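Local coordinates for succinoglycan biosynthesis protein (Bacillus cereus ATCC 14579, PDB 2QGM) that is of unproven activity but is probably an erythromycin esterase-like hydrolase, perhaps linked to succinoglycan biosynthesis, at residues L52-P57 / K93-K98; E112-N117 / F135-Y140; Y376-V381 / I433-K438. All blocks are in the same frame, centred on the assembly; numbering follows the deposited sequence.

How the contacts relate
The three contacts follow one another along the chain and are tied together by the mixed eight-stranded sheet. Contact 1 sets the loop after edge strand 50-51 on helix 87-104. Contact 2 joins the turn between strand 108-111 and helix 115-127 to loop 135-140, which leads into helix 143-157, and contact 3 packs helix 374-380 on strand 432-439. The centres of contacts 1 and 3 are about 16 Å apart, and they meet directly: K93 and L96 of the helix lean on F434 of the strand. These two therefore form one continuous cluster round the 385-389/432-439 side of the sheet. Contact 2 stands apart beside strand 108-111, its centre about 22 Å from that of contact 1 and 29 Å from that of contact 3.

Contact 1 (L52-P57 / K93-K98)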
loop_
_atom_site.group_PDB
_atom_site.type_symbol
_atom_site.label_atom_id
_atom_site.label_comp_id
_atom_site.label_asym_id
_atom_site.label_seq_id
_atom_site.Cartn_x
_atom_site.Cartn_y
_atom_site.Cartn_z
ATOM N N LEU A 52 19.549 2.557 -11.611
ATOM C CA LEU A 52 19.361 3.565 -10.582
ATOM C C LEU A 52 20.714 3.745 -9.897
ATOM O O LEU A 52 21.448 2.775 -9.674
ATOM C CB LEU A 52 18.295 3.101 -9.587
ATOM C CG LEU A 52 16.913 2.886 -10.218
ATOM C CD1 LEU A 52 15.975 2.322 -9.172
ATOM C CD2 LEU A 52 16.382 4.192 -10.788
ATOM N N LYS A 53 21.043 4.988 -9.575
ATOM C CA LYS A 53 22.327 5.302 -8.973
ATOM C C LYS A 53 22.381 5.285 -7.457
ATOM O O LYS A 53 23.431 5.029 -6.873
ATOM C CB LYS A 53 22.797 6.675 -9.454
ATOM C CG LYS A 53 21.850 7.796 -9.055
ATOM C CD LYS A 53 22.436 9.169 -9.327
ATOM C CE LYS A 53 21.466 10.258 -8.880
ATOM N NZ LYS A 53 22.010 11.644 -9.021
ATOM N N THR A 54 21.255 5.562 -6.812
ATOM C CA THR A 54 21.224 5.621 -5.352
ATOM C C THR A 54 19.802 5.411 -4.859
ATOM O O THR A 54 18.866 5.376 -5.655
ATOM C CB THR A 54 21.691 7.006 -4.871
ATOM O OG1 THR A 54 21.693 7.057 -3.441
ATOM C CG2 THR A 54 20.759 8.095 -5.402
ATOM N N ILE A 55 19.650 5.262 -3.547
ATOM C CA ILE A 55 18.338 5.102 -2.925
ATOM C C ILE A 55 18.057 6.362 -2.095
ATOM O O ILE A 55 16.947 6.552 -1.598
ATOM C CB ILE A 55 18.294 3.891 -1.963
ATOM C CG1 ILE A 55 19.332 4.062 -0.863
ATOM C CG2 ILE A 55 18.561 2.596 -2.716
ATOM C CD1 ILE A 55 19.285 2.967 0.169
ATOM N N GLU A 56 19.071 7.215 -1.955
ATOM C CA GLU A 56 18.967 8.438 -1.159
ATOM C C GLU A 56 17.972 9.450 -1.701
ATOM O O GLU A 56 18.136 9.977 -2.793
ATOM C CB GLU A 56 20.344 9.098 -1.014
ATOM C CG GLU A 56 21.339 8.273 -0.218
ATOM C CD GLU A 56 20.773 7.806 1.115
ATOM O OE1 GLU A 56 20.315 8.661 1.906
ATOM O OE2 GLU A 56 20.784 6.579 1.371
ATOM N N PRO A 57 16.911 9.741 -0.931
ATOM C CA PRO A 57 15.906 10.705 -1.386
ATOM C C PRO A 57 16.430 12.133 -1.611
ATOM O O PRO A 57 15.889 12.875 -2.430
ATOM C CB PRO A 57 14.849 10.637 -0.279
ATOM C CG PRO A 57 14.944 9.226 0.180
ATOM C CD PRO A 57 16.442 9.020 0.264
ATOM N N LYS A 93 11.600 3.530 -1.882
ATOM C CA LYS A 93 10.217 3.910 -2.104
ATOM C C LYS A 93 10.004 5.360 -1.684
ATOM O O LYS A 93 9.229 6.078 -2.294
ATOM C CB LYS A 93 9.265 2.981 -1.348
ATOM C CG LYS A 93 9.126 1.626 -2.013
ATOM C CD LYS A 93 8.177 0.692 -1.285
ATOM C CE LYS A 93 6.751 1.182 -1.354
ATOM N NZ LYS A 93 5.852 0.210 -0.682
ATOM N N PHE A 94 10.697 5.777 -0.633
ATOM C CA PHE A 94 10.629 7.153 -0.161
ATOM C C PHE A 94 11.205 8.044 -1.277
ATOM O O PHE A 94 10.634 9.084 -1.604
ATOM C CB PHE A 94 11.435 7.242 1.146
ATOM C CG PHE A 94 11.669 8.637 1.672
ATOM C CD1 PHE A 94 10.950 9.741 1.209
ATOM C CD2 PHE A 94 12.628 8.833 2.670
ATOM C CE1 PHE A 94 11.192 11.019 1.735
ATOM C CE2 PHE A 94 12.873 10.098 3.198
ATOM C CZ PHE A 94 12.155 11.201 2.734
ATOM N N ARG A 95 12.320 7.628 -1.877
ATOM C CA ARG A 95 12.903 8.418 -2.959
ATOM C C ARG A 95 11.889 8.532 -4.099
ATOM O O ARG A 95 11.671 9.614 -4.639
ATOM C CB ARG A 95 14.209 7.777 -3.452
ATOM C CG ARG A 95 14.879 8.488 -4.615
ATOM C CD ARG A 95 16.270 7.910 -4.869
ATOM N NE ARG A 95 16.834 8.337 -6.148
ATOM C CZ ARG A 95 17.287 9.560 -6.403
ATOM N NH1 ARG A 95 17.256 10.499 -5.464
ATOM N NH2 ARG A 95 17.759 9.851 -7.610
ATOM N N LEU A 96 11.256 7.412 -4.446
ATOM C CA LEU A 96 10.253 7.392 -5.508
ATOM C C LEU A 96 9.078 8.320 -5.184
ATOM O O LEU A 96 8.629 9.072 -6.037
ATOM C CB LEU A 96 9.736 5.966 -5.722
ATOM C CG LEU A 96 10.141 5.182 -6.975
ATOM C CD1 LEU A 96 11.455 5.694 -7.550
ATOM C CD2 LEU A 96 10.216 3.696 -6.626
ATOM N N VAL A 97 8.584 8.256 -3.953
ATOM C CA VAL A 97 7.478 9.104 -3.518
ATOM C C VAL A 97 7.878 10.567 -3.668
ATOM O O VAL A 97 7.145 11.379 -4.237
ATOM C CB VAL A 97 7.098 8.813 -2.031
ATOM C CG1 VAL A 97 6.117 9.871 -1.516
ATOM C CG2 VAL A 97 6.487 7.414 -1.909
ATOM N N LYS A 98 9.066 10.906 -3.183
ATOM C CA LYS A 98 9.532 12.283 -3.277
ATOM C C LYS A 98 9.577 12.760 -4.731
ATOM O O LYS A 98 9.205 13.897 -5.034
ATOM C CB LYS A 98 10.909 12.411 -2.625
ATOM C CG LYS A 98 11.308 13.845 -2.338
ATOM C CD LYS A 98 12.623 13.907 -1.581
ATOM C CE LYS A 98 13.000 15.335 -1.263
ATOM N NZ LYS A 98 14.354 15.400 -0.660
HETATM O O HOH W 1 17.276 6.165 -7.803
#
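P57 sits on the ring of F94, and R95 beside it runs under the loop 52-57, so that the loop following edge strand 50-51 is fastened to helix 87-104 of this alpha/beta fold. The tight part is a CH-pi contact: P57 CG stands 3.7 Å from the centroid of the F94 ring, 23° off its normal, displaced toward the CD2 side. F94 also touches A147 and M148 of helix 143-157. Next to it the join is polar. Extended from CG to NE, the R95 chain brings its guanidinium beneath T54, whose CG2 lies over the centre of one face, 3.9 Å from R95 CZ. R95 NH1 gives E56 O only a weak bond, bent to 123°, and also bonds K59 O, while NH2 bonds P60 O and forms a salt bridge with D63. The loose, solvent side is K53, whose exposed side chain crosses that of R95 at about a right angle, K53 CE lying 3.9 Å from R95 NH2. An ST turn shapes the loop, with E56 N donating to T54 OG1 at 3.0 Å. One water completes the join, accepting from R95 NE at 2.8 Å and donating to T54 O at 2.8 Å.

Contact 2 (E112-N117 / F135-Y140)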
loop_
_atom_site.group_PDB
_atom_site.type_symbol
_atom_site.label_atom_id
_atom_site.label_comp_id
_atom_site.label_asym_id
_atom_site.label_seq_id
_atom_site.Cartn_x
_atom_site.Cartn_y
_atom_site.Cartn_z
ATOM N N GLU A 112 -1.088 1.334 3.137
ATOM C CA GLU A 112 -1.680 0.124 3.684
ATOM C C GLU A 112 -1.439 0.240 5.186
ATOM O O GLU A 112 -0.505 -0.347 5.741
ATOM C CB GLU A 112 -0.975 -1.117 3.113
ATOM C CG GLU A 112 -1.591 -2.455 3.540
ATOM C CD GLU A 112 -0.773 -3.667 3.107
ATOM O OE1 GLU A 112 0.150 -3.525 2.274
ATOM O OE2 GLU A 112 -1.073 -4.775 3.602
ATOM N N GLU A 113 -2.280 1.044 5.825
ATOM C CA GLU A 113 -2.229 1.308 7.263
ATOM C C GLU A 113 -3.684 1.609 7.616
ATOM O O GLU A 113 -4.439 2.096 6.776
ATOM C CB GLU A 113 -1.331 2.522 7.538
ATOM C CG GLU A 113 -1.266 2.984 9.001
ATOM C CD GLU A 113 -0.839 1.884 9.950
ATOM O OE1 GLU A 113 -1.714 1.272 10.607
ATOM O OE2 GLU A 113 0.377 1.628 10.043
ATOM N N ASP A 114 -4.082 1.304 8.844
ATOM C CA ASP A 114 -5.468 1.510 9.240
ATOM C C ASP A 114 -5.974 2.945 9.137
ATOM O O ASP A 114 -5.254 3.909 9.413
ATOM C CB ASP A 114 -5.713 0.966 10.650
ATOM C CG ASP A 114 -5.438 -0.533 10.755
ATOM O OD1 ASP A 114 -5.547 -1.240 9.727
ATOM O OD2 ASP A 114 -5.127 -1.009 11.870
ATOM N N TRP A 115 -7.233 3.060 8.726
ATOM C CA TRP A 115 -7.911 4.342 8.550
ATOM C C TRP A 115 -7.621 5.310 9.699
ATOM O O TRP A 115 -7.160 6.438 9.477
ATOM C CB TRP A 115 -9.421 4.096 8.420
ATOM C CG TRP A 115 -10.186 5.360 8.198
ATOM C CD1 TRP A 115 -10.739 6.160 9.148
ATOM C CD2 TRP A 115 -10.384 6.026 6.945
ATOM N NE1 TRP A 115 -11.268 7.289 8.569
ATOM C CE2 TRP A 115 -11.063 7.233 7.216
ATOM C CE3 TRP A 115 -10.051 5.719 5.616
ATOM C CZ2 TRP A 115 -11.414 8.144 6.205
ATOM C CZ3 TRP A 115 -10.399 6.624 4.609
ATOM C CH2 TRP A 115 -11.075 7.821 4.913
ATOM N N GLY A 116 -7.871 4.857 10.926
ATOM C CA GLY A 116 -7.638 5.685 12.100
ATOM C C GLY A 116 -6.219 6.206 12.245
ATOM O O GLY A 116 -6.004 7.366 12.618
ATOM N N ASN A 117 -5.247 5.342 11.978
ATOM C CA ASN A 117 -3.836 5.726 12.058
ATOM C C ASN A 117 -3.587 6.758 10.974
ATOM O O ASN A 117 -2.802 7.690 11.151
ATOM C CB ASN A 117 -2.946 4.511 11.829
ATOM C CG ASN A 117 -2.897 3.599 13.038
ATOM O OD1 ASN A 117 -2.535 2.427 12.937
ATOM N ND2 ASN A 117 -3.240 4.145 14.204
ATOM N N PHE A 135 1.675 5.949 15.417
ATOM C CA PHE A 135 0.579 5.720 14.471
ATOM C C PHE A 135 0.842 4.638 13.427
ATOM O O PHE A 135 -0.044 4.304 12.643
ATOM C CB PHE A 135 0.224 7.017 13.731
ATOM C CG PHE A 135 0.167 8.235 14.609
ATOM C CD1 PHE A 135 -0.466 8.202 15.855
ATOM C CD2 PHE A 135 0.708 9.437 14.164
ATOM C CE1 PHE A 135 -0.554 9.355 16.640
ATOM C CE2 PHE A 135 0.625 10.590 14.937
ATOM C CZ PHE A 135 -0.007 10.558 16.179
ATOM N N LEU A 136 2.055 4.100 13.413
ATOM C CA LEU A 136 2.427 3.057 12.459
ATOM C C LEU A 136 2.465 1.703 13.164
ATOM O O LEU A 136 3.216 1.520 14.122
ATOM C CB LEU A 136 3.798 3.368 11.862
ATOM C CG LEU A 136 3.904 4.698 11.112
ATOM C CD1 LEU A 136 5.360 5.054 10.896
ATOM C CD2 LEU A 136 3.154 4.601 9.788
ATOM N N LYS A 137 1.658 0.756 12.699
ATOM C CA LYS A 137 1.630 -0.555 13.328
ATOM C C LYS A 137 2.918 -1.326 13.056
ATOM O O LYS A 137 3.520 -1.187 11.994
ATOM C CB LYS A 137 0.406 -1.327 12.856
ATOM C CG LYS A 137 -0.913 -0.599 13.135
ATOM C CD LYS A 137 -1.093 -0.206 14.613
ATOM C CE LYS A 137 -0.567 1.190 14.920
ATOM N NZ LYS A 137 -0.909 1.630 16.304
ATOM N N LEU A 138 3.326 -2.145 14.024
ATOM C CA LEU A 138 4.580 -2.896 13.945
ATOM C C LEU A 138 5.116 -3.317 12.587
ATOM O O LEU A 138 4.389 -3.748 11.697
ATOM C CB LEU A 138 4.539 -4.097 14.887
ATOM C CG LEU A 138 4.946 -3.752 16.327
ATOM C CD1 LEU A 138 4.956 -5.011 17.178
ATOM C CD2 LEU A 138 6.324 -3.100 16.323
ATOM N N LEU A 139 6.430 -3.196 12.477
ATOM C CA LEU A 139 7.200 -3.480 11.279
ATOM C C LEU A 139 7.272 -2.175 10.512
ATOM O O LEU A 139 8.265 -1.903 9.856
ATOM C CB LEU A 139 6.595 -4.597 10.403
ATOM C CG LEU A 139 6.612 -6.058 10.894
ATOM C CD1 LEU A 139 6.710 -6.978 9.684
ATOM C CD2 LEU A 139 7.798 -6.325 11.814
ATOM N N TYR A 140 6.235 -1.343 10.616
ATOM C CA TYR A 140 6.261 -0.062 9.916
ATOM C C TYR A 140 6.886 1.129 10.653
ATOM O O TYR A 140 7.307 2.089 10.008
ATOM C CB TYR A 140 4.864 0.309 9.417
ATOM C CG TYR A 140 4.633 -0.080 7.969
ATOM C CD1 TYR A 140 5.332 -1.139 7.386
ATOM C CD2 TYR A 140 3.720 0.612 7.182
ATOM C CE1 TYR A 140 5.126 -1.495 6.056
ATOM C CE2 TYR A 140 3.502 0.261 5.847
ATOM C CZ TYR A 140 4.214 -0.793 5.292
ATOM O OH TYR A 140 4.009 -1.152 3.981
HETATM O O HOH W 2 1.340 -1.407 9.516
#
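E113 reaches from the turn between strand 108-111 and helix 115-127 to the loop 135-140, and its carboxylate takes the backbone N-H of K137. The bond ties the strand-to-helix turn that follows a parallel strand of this alpha/beta fold to the loop joining helices 115-127 and 143-157. Followed outward, the side chain starts with CB directed at the loop and CG anti to the backbone N. E113 CG passes F135 O at 4.1 Å, then the chain bends at chi2 (56°), which swings the carboxylate round toward K137. E113 CD stands 3.7 Å from F135 O. At the tip the two oxygens divide the work. E113 OE2 accepts from K137 N at 3.1 Å, with an N-H...O angle of 162°, on its syn side and 29° out of the carboxylate plane; L136 CA lies close to the same oxygen. E113 OE1 turns back to its own segment and accepts from D114 N, on the anti side. K137 CG packs against E113 OE1 at 3.2 Å. A water also donates to E113 OE2 and, weakly, to K137 O. The carboxylate is thus gripped by two backbone N-H groups and a water, which fixes its rotation.

K137 crosses E113 at about a right angle, and its ammonium stays away from the carboxylate, with K137 NZ 5.8 Å from E113 OE1, so the pair is no salt bridge. K137 O accepts from Y140 N, closing a type II turn over residues 137 to 140. N117 CB packs 3.0 Å from F135 O.

Around this join, strand 166-171 supplies D171, which bonds the backbone of E113 and W115. L136 touches L121 of helix 115-127 and I146 and I149 of helix 143-157, while Y140 OH bonds E81 and W304.

Contact 3 (Y376-V381 / I433-K438); sequences YTLGKV and IFHIRK
Helix 374-380 lies across strand 432-439 of the mixed sheet, an alpha/beta layer contact in which the axes of 376-380 and 433-436 approach to 9.2 Å at a signed crossing angle of -71°. Its centre is the H435 ring. L378 CB sits over the middle of one face, 3.5 Å from the centroid of the H435 ring and 12° off the normal, a CH-pi contact that is almost perpendicular to the plane. Beyond it, L378 CD1 continues past the ring and meets I433 CD1 at 3.7 Å, the two side chains reaching toward each other tip to tip. L378 CG is anti to the carbonyl carbon, the turn that carries the branch across the imidazole toward I433. F386 of the neighbouring strand 385-389 touches both L378 and the H435 ring, so the apolar patch continues over the sheet.

At the helix end the contact turns polar. The CA atoms of G379 and R437 come within 5.3 Å of each other. The R437 chain bends at chi3 and delivers R437 NH2 to V381 O at 2.7 Å; that oxygen lies near the guanidinium plane, and the N-H...O angle of 138° shows the bond is bent. A water accepts from R437 NE and donates to L378 O, both at 3.0 Å.

H435 ND1 is bonded to T342 OG1, which holds the imidazole in place beneath L378. R437 places positive charge beside V381 O, just beyond the C-terminal end of the helix, where the helix dipole is negative, and this probably favours the pairing electrostatically.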
loop_
_atom_site.group_PDB
_atom_site.type_symbol
_atom_site.label_atom_id
_atom_site.label_comp_id
_atom_site.label_asym_id
_atom_site.label_seq_id
_atom_site.Cartn_x
_atom_site.Cartn_y
_atom_site.Cartn_z
ATOM N N TYR A 376 16.259 -14.188 -8.999
ATOM C CA TYR A 376 17.656 -14.529 -9.167
ATOM C C TYR A 376 18.184 -14.163 -10.541
ATOM O O TYR A 376 19.362 -13.844 -10.686
ATOM C CB TYR A 376 17.877 -16.002 -8.821
ATOM C CG TYR A 376 18.249 -16.133 -7.360
ATOM C CD1 TYR A 376 19.564 -15.933 -6.946
ATOM C CD2 TYR A 376 17.276 -16.328 -6.380
ATOM C CE1 TYR A 376 19.906 -15.909 -5.596
ATOM C CE2 TYR A 376 17.604 -16.306 -5.024
ATOM C CZ TYR A 376 18.922 -16.092 -4.641
ATOM O OH TYR A 376 19.254 -16.019 -3.309
ATOM N N THR A 377 17.311 -14.176 -11.541
ATOM C CA THR A 377 17.724 -13.800 -12.889
ATOM C C THR A 377 18.008 -12.297 -12.887
ATOM O O THR A 377 18.956 -11.829 -13.513
ATOM C CB THR A 377 16.625 -14.108 -13.936
ATOM O OG1 THR A 377 16.387 -15.522 -13.987
ATOM C CG2 THR A 377 17.054 -13.628 -15.314
ATOM N N LEU A 378 17.184 -11.544 -12.165
ATOM C CA LEU A 378 17.362 -10.099 -12.079
ATOM C C LEU A 378 18.680 -9.777 -11.379
ATOM O O LEU A 378 19.324 -8.766 -11.677
ATOM C CB LEU A 378 16.198 -9.463 -11.310
ATOM C CG LEU A 378 14.838 -9.397 -12.018
ATOM C CD1 LEU A 378 13.771 -8.904 -11.032
ATOM C CD2 LEU A 378 14.929 -8.464 -13.219
ATOM N N GLY A 379 19.075 -10.646 -10.450
ATOM C CA GLY A 379 20.312 -10.445 -9.716
ATOM C C GLY A 379 21.538 -10.613 -10.592
ATOM O O GLY A 379 22.614 -10.110 -10.266
ATOM N N LYS A 380 21.366 -11.315 -11.708
ATOM C CA LYS A 380 22.448 -11.572 -12.660
ATOM C C LYS A 380 22.771 -10.330 -13.487
ATOM O O LYS A 380 23.909 -10.142 -13.922
ATOM C CB LYS A 380 22.061 -12.716 -13.602
ATOM C CG LYS A 380 21.897 -14.065 -12.912
ATOM C CD LYS A 380 23.218 -14.611 -12.390
ATOM C CE LYS A 380 23.027 -15.986 -11.762
ATOM N NZ LYS A 380 24.280 -16.544 -11.184
ATOM N N VAL A 381 21.760 -9.494 -13.708
ATOM C CA VAL A 381 21.929 -8.270 -14.473
ATOM C C VAL A 381 23.019 -7.430 -13.824
ATOM O O VAL A 381 23.003 -7.219 -12.610
ATOM C CB VAL A 381 20.625 -7.474 -14.499
ATOM C CG1 VAL A 381 20.831 -6.166 -15.238
ATOM C CG2 VAL A 381 19.542 -8.313 -15.163
ATOM N N ILE A 433 8.949 -2.627 -12.588
ATOM C CA ILE A 433 9.537 -3.127 -11.359
ATOM C C ILE A 433 10.803 -2.341 -11.077
ATOM O O ILE A 433 11.427 -1.799 -11.991
ATOM C CB ILE A 433 9.933 -4.639 -11.428
ATOM C CG1 ILE A 433 10.960 -4.870 -12.538
ATOM C CG2 ILE A 433 8.701 -5.495 -11.638
ATOM C CD1 ILE A 433 11.661 -6.204 -12.426
ATOM N N PHE A 434 11.140 -2.215 -9.798
ATOM C CA PHE A 434 12.399 -1.588 -9.418
ATOM C C PHE A 434 13.106 -2.676 -8.637
ATOM O O PHE A 434 12.602 -3.189 -7.633
ATOM C CB PHE A 434 12.225 -0.284 -8.604
ATOM C CG PHE A 434 11.564 -0.445 -7.253
ATOM C CD1 PHE A 434 12.326 -0.502 -6.082
ATOM C CD2 PHE A 434 10.178 -0.465 -7.149
ATOM C CE1 PHE A 434 11.709 -0.569 -4.827
ATOM C CE2 PHE A 434 9.556 -0.533 -5.903
ATOM C CZ PHE A 434 10.318 -0.584 -4.741
ATOM N N HIS A 435 14.265 -3.067 -9.151
ATOM C CA HIS A 435 15.044 -4.122 -8.540
ATOM C C HIS A 435 16.199 -3.590 -7.707
ATOM O O HIS A 435 16.866 -2.627 -8.091
ATOM C CB HIS A 435 15.594 -5.055 -9.628
ATOM C CG HIS A 435 16.245 -6.288 -9.092
ATOM N ND1 HIS A 435 15.533 -7.309 -8.499
ATOM C CD2 HIS A 435 17.549 -6.659 -9.031
ATOM C CE1 HIS A 435 16.365 -8.250 -8.094
ATOM N NE2 HIS A 435 17.598 -7.877 -8.405
ATOM N N ILE A 436 16.392 -4.207 -6.544
ATOM C CA ILE A 436 17.494 -3.886 -5.642
ATOM C C ILE A 436 18.102 -5.250 -5.327
ATOM O O ILE A 436 17.572 -6.003 -4.512
ATOM C CB ILE A 436 17.021 -3.229 -4.317
ATOM C CG1 ILE A 436 16.302 -1.912 -4.610
ATOM C CG2 ILE A 436 18.232 -2.991 -3.399
ATOM C CD1 ILE A 436 15.848 -1.154 -3.370
ATOM N N ARG A 437 19.206 -5.579 -5.990
ATOM C CA ARG A 437 19.837 -6.882 -5.800
ATOM C C ARG A 437 20.016 -7.290 -4.339
ATOM O O ARG A 437 19.451 -8.287 -3.892
ATOM C CB ARG A 437 21.194 -6.917 -6.503
ATOM C CG ARG A 437 21.853 -8.280 -6.495
ATOM C CD ARG A 437 23.274 -8.180 -7.012
ATOM N NE ARG A 437 23.325 -7.731 -8.401
ATOM C CZ ARG A 437 24.421 -7.267 -8.989
ATOM N NH1 ARG A 437 25.554 -7.185 -8.305
ATOM N NH2 ARG A 437 24.389 -6.899 -10.263
ATOM N N LYS A 438 20.813 -6.533 -3.598
ATOM C CA LYS A 438 21.047 -6.859 -2.198
ATOM C C LYS A 438 20.310 -5.937 -1.243
ATOM O O LYS A 438 20.353 -4.709 -1.373
ATOM C CB LYS A 438 22.550 -6.833 -1.877
ATOM C CG LYS A 438 23.363 -7.919 -2.569
ATOM C CD LYS A 438 24.814 -7.944 -2.086
ATOM C CE LYS A 438 25.608 -9.060 -2.760
ATOM N NZ LYS A 438 26.997 -9.181 -2.212
HETATM O O HOH W 3 20.875 -7.008 -9.879
#